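Local coordinates for cysteine synthase 3 (Entamoeba histolytica, PDB 6KR5), which probably catalyses the last step of cysteine synthesis, making L-cysteine from O-acetylserine and sulfide with the help of pyridoxal-5'-phosphate, at residues I81-T85 with Y143-I147. Residues are numbered along the deposited sequence; the frame is centred on the assembly and turned at random.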
ATOM      1  N   ILE B  81      20.992  10.709  10.124  1.00 18.86           N
ATOM      2  CA  ILE B  81      21.034  10.272   8.733  1.00 19.65           C
ATOM      3  C   ILE B  81      20.761  11.467   7.827  1.00 19.08           C
ATOM      4  O   ILE B  81      19.985  12.362   8.176  1.00 20.24           O
ATOM      5  CB  ILE B  81      20.003   9.143   8.523  1.00 21.09           C
ATOM      6  CG1 ILE B  81      20.322   7.945   9.426  1.00 21.70           C
ATOM      7  CG2 ILE B  81      19.955   8.713   7.058  1.00 22.26           C
ATOM      8  CD1 ILE B  81      19.101   7.274  10.027  1.00 27.49           C
ATOM      9  N   ILE B  82      21.400  11.507   6.653  1.00 20.08           N
ATOM     10  CA  ILE B  82      21.083  12.534   5.665  1.00 20.49           C
ATOM     11  C   ILE B  82      21.083  11.915   4.270  1.00 21.29           C
ATOM     12  O   ILE B  82      21.864  11.005   3.975  1.00 20.85           O
ATOM     13  CB  ILE B  82      22.047  13.743   5.751  1.00 20.51           C
ATOM     14  CG1 ILE B  82      21.549  14.884   4.854  1.00 22.69           C
ATOM     15  CG2 ILE B  82      23.484  13.349   5.407  1.00 22.37           C
ATOM     16  CD1 ILE B  82      22.339  16.171   4.988  1.00 26.52           C
ATOM     17  N   GLU B  83      20.187  12.407   3.419  1.00 20.56           N
ATOM     18  CA  GLU B  83      20.143  12.025   2.018  1.00 18.59           C
ATOM     19  C   GLU B  83      19.518  13.166   1.229  1.00 21.01           C
ATOM     20  O   GLU B  83      18.713  13.929   1.762  1.00 20.42           O
ATOM     21  CB  GLU B  83      19.375  10.715   1.813  1.00 19.23           C
ATOM     22  CG  GLU B  83      19.312  10.232   0.349  1.00 20.71           C
ATOM     23  CD  GLU B  83      20.687   9.930  -0.227  1.00 21.17           C
ATOM     24  OE1 GLU B  83      21.422  10.886  -0.576  1.00 21.10           O
ATOM     25  OE2 GLU B  83      21.015   8.733  -0.351  1.00 20.75           O
ATOM     26  N   ALA B  84      19.933  13.301  -0.036  1.00 21.20           N
ATOM     27  CA  ALA B  84      19.320  14.231  -0.976  1.00 24.18           C
ATOM     28  C   ALA B  84      18.396  13.412  -1.861  1.00 25.24           C
ATOM     29  O   ALA B  84      18.860  12.639  -2.704  1.00 28.54           O
ATOM     30  CB  ALA B  84      20.375  14.967  -1.802  1.00 23.79           C
ATOM     31  N   THR B  85      17.092  13.557  -1.653  1.00 21.21           N
ATOM     32  CA  THR B  85      16.136  12.740  -2.385  1.00 23.31           C
ATOM     33  C   THR B  85      14.769  13.389  -2.302  1.00 24.91           C
ATOM     34  O   THR B  85      14.402  13.937  -1.266  1.00 22.64           O
ATOM     35  CB  THR B  85      16.064  11.305  -1.828  1.00 23.51           C
ATOM     36  OG1 THR B  85      15.011  10.584  -2.482  1.00 27.67           O
ATOM     37  CG2 THR B  85      15.781  11.304  -0.335  1.00 22.61           C
ATOM     38  N   TYR B 143      22.836  20.149   0.134  1.00 30.19           N
ATOM     39  CA  TYR B 143      23.288  18.910   0.761  1.00 30.21           C
ATOM     40  C   TYR B 143      24.791  18.940   1.009  1.00 34.59           C
ATOM     41  O   TYR B 143      25.256  18.636   2.114  1.00 33.98           O
ATOM     42  CB  TYR B 143      22.905  17.716  -0.115  1.00 30.79           C
ATOM     43  CG  TYR B 143      23.510  16.404   0.325  1.00 28.16           C
ATOM     44  CD1 TYR B 143      24.775  16.024  -0.111  1.00 34.75           C
ATOM     45  CD2 TYR B 143      22.823  15.544   1.173  1.00 29.30           C
ATOM     46  CE1 TYR B 143      25.339  14.834   0.286  1.00 31.10           C
ATOM     47  CE2 TYR B 143      23.378  14.338   1.567  1.00 22.69           C
ATOM     48  CZ  TYR B 143      24.641  13.996   1.127  1.00 31.70           C
ATOM     49  OH  TYR B 143      25.218  12.811   1.511  1.00 27.51           O
ATOM     50  N   GLU B 144      25.568  19.292  -0.023  1.00 37.39           N
ATOM     51  CA  GLU B 144      27.024  19.311   0.110  1.00 35.19           C
ATOM     52  C   GLU B 144      27.464  20.312   1.167  1.00 37.87           C
ATOM     53  O   GLU B 144      28.395  20.045   1.936  1.00 38.55           O
ATOM     54  CB  GLU B 144      27.675  19.634  -1.235  1.00 31.88           C
ATOM     55  CG  GLU B 144      27.449  18.598  -2.323  1.00 39.03           C
ATOM     56  CD  GLU B 144      28.102  17.260  -2.018  1.00 49.65           C
ATOM     57  OE1 GLU B 144      28.965  17.204  -1.117  1.00 59.19           O
ATOM     58  OE2 GLU B 144      27.752  16.260  -2.684  1.00 46.07           O
ATOM     59  N   GLU B 145      26.805  21.471   1.220  1.00 32.67           N
ATOM     60  CA  GLU B 145      27.098  22.448   2.259  1.00 34.20           C
ATOM     61  C   GLU B 145      26.855  21.864   3.645  1.00 41.61           C
ATOM     62  O   GLU B 145      27.644  22.088   4.569  1.00 39.32           O
ATOM     63  CB  GLU B 145      26.255  23.704   2.041  1.00 40.58           C
ATOM     64  CG  GLU B 145      26.244  24.675   3.205  1.00 48.72           C
ATOM     65  CD  GLU B 145      25.673  26.027   2.820  1.00 53.21           C
ATOM     66  OE1 GLU B 145      26.215  26.657   1.887  1.00 62.20           O
ATOM     67  OE2 GLU B 145      24.686  26.460   3.449  1.00 51.69           O
ATOM     68  N   LEU B 146      25.777  21.091   3.801  1.00 33.98           N
ATOM     69  CA  LEU B 146      25.464  20.507   5.101  1.00 35.86           C
ATOM     70  C   LEU B 146      26.491  19.455   5.503  1.00 35.70           C
ATOM     71  O   LEU B 146      26.908  19.401   6.665  1.00 36.98           O
ATOM     72  CB  LEU B 146      24.065  19.899   5.073  1.00 29.47           C
ATOM     73  CG  LEU B 146      22.902  20.872   5.229  1.00 37.67           C
ATOM     74  CD1 LEU B 146      21.582  20.143   5.008  1.00 30.24           C
ATOM     75  CD2 LEU B 146      22.931  21.521   6.596  1.00 31.30           C
ATOM     76  N   ILE B 147      26.896  18.602   4.559  1.00 34.67           N
ATOM     77  CA  ILE B 147      27.880  17.564   4.855  1.00 31.77           C
ATOM     78  C   ILE B 147      29.203  18.184   5.286  1.00 40.17           C
ATOM     79  O   ILE B 147      29.902  17.652   6.159  1.00 36.92           O
ATOM     80  CB  ILE B 147      28.055  16.638   3.636  1.00 33.20           C
ATOM     81  CG1 ILE B 147      26.775  15.845   3.388  1.00 36.42           C
ATOM     82  CG2 ILE B 147      29.237  15.697   3.825  1.00 44.04           C
ATOM     83  CD1 ILE B 147      26.685  14.585   4.218  1.00 34.19           C
TER
HETATM   84  O   HOH W   1      23.995  10.618   0.606  1.00 27.46           O
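Strand 81-84 and helix 143-147 run nearly antiparallel, at 156°. Their axes come within 9.6 Å of each other. The nearest CA atoms are those of A84 and Y143, 6.4 Å apart. This is helix-on-sheet packing in the smaller alpha/beta domain of a fold-type II PLP enzyme. Strand 80-84 is an inner strand of a four-stranded parallel sheet, and helix 135-149 lies against one of its faces.

I82 and Y143 carry most of the contact. I82 points toward the helix, and its two branches meet different partners. Its CG1 lies 3.8 Å from Y143 CE2, and its CD1 continues on to L146 CD1, 4.0 Å away. The other branch, CG2, meets I147 CD1 at 3.6 Å. The CG1 branch of the I82 side chain is extended (chi2 173°), which carries CD1 out to the helix. Y143 has its ring anti to the backbone N (chi1 171°), and the ring reaches the strand at an oblique angle. Its CD2 packs on A84 CB at 3.9 Å. I147 CG1 lies over one ring face, offset toward the rim. I82 CG1 is on that same side of the ring plane, and A84 is on the other. Y143 also touches P156, and both I82 and L146 touch Y154, which ties in neighbouring strand 154-156.

No direct hydrogen bond crosses the contact. E83 starts out away from the helix, but its end comes nearer. Its OE2 accepts from Q159 N, which helps fix the carboxylate. OE1 receives A84 N through its anti lone pair. One water bridges the segments: it donates to E83 OE1 and is hydrogen-bonded to Y143 OH at 2.7 Å.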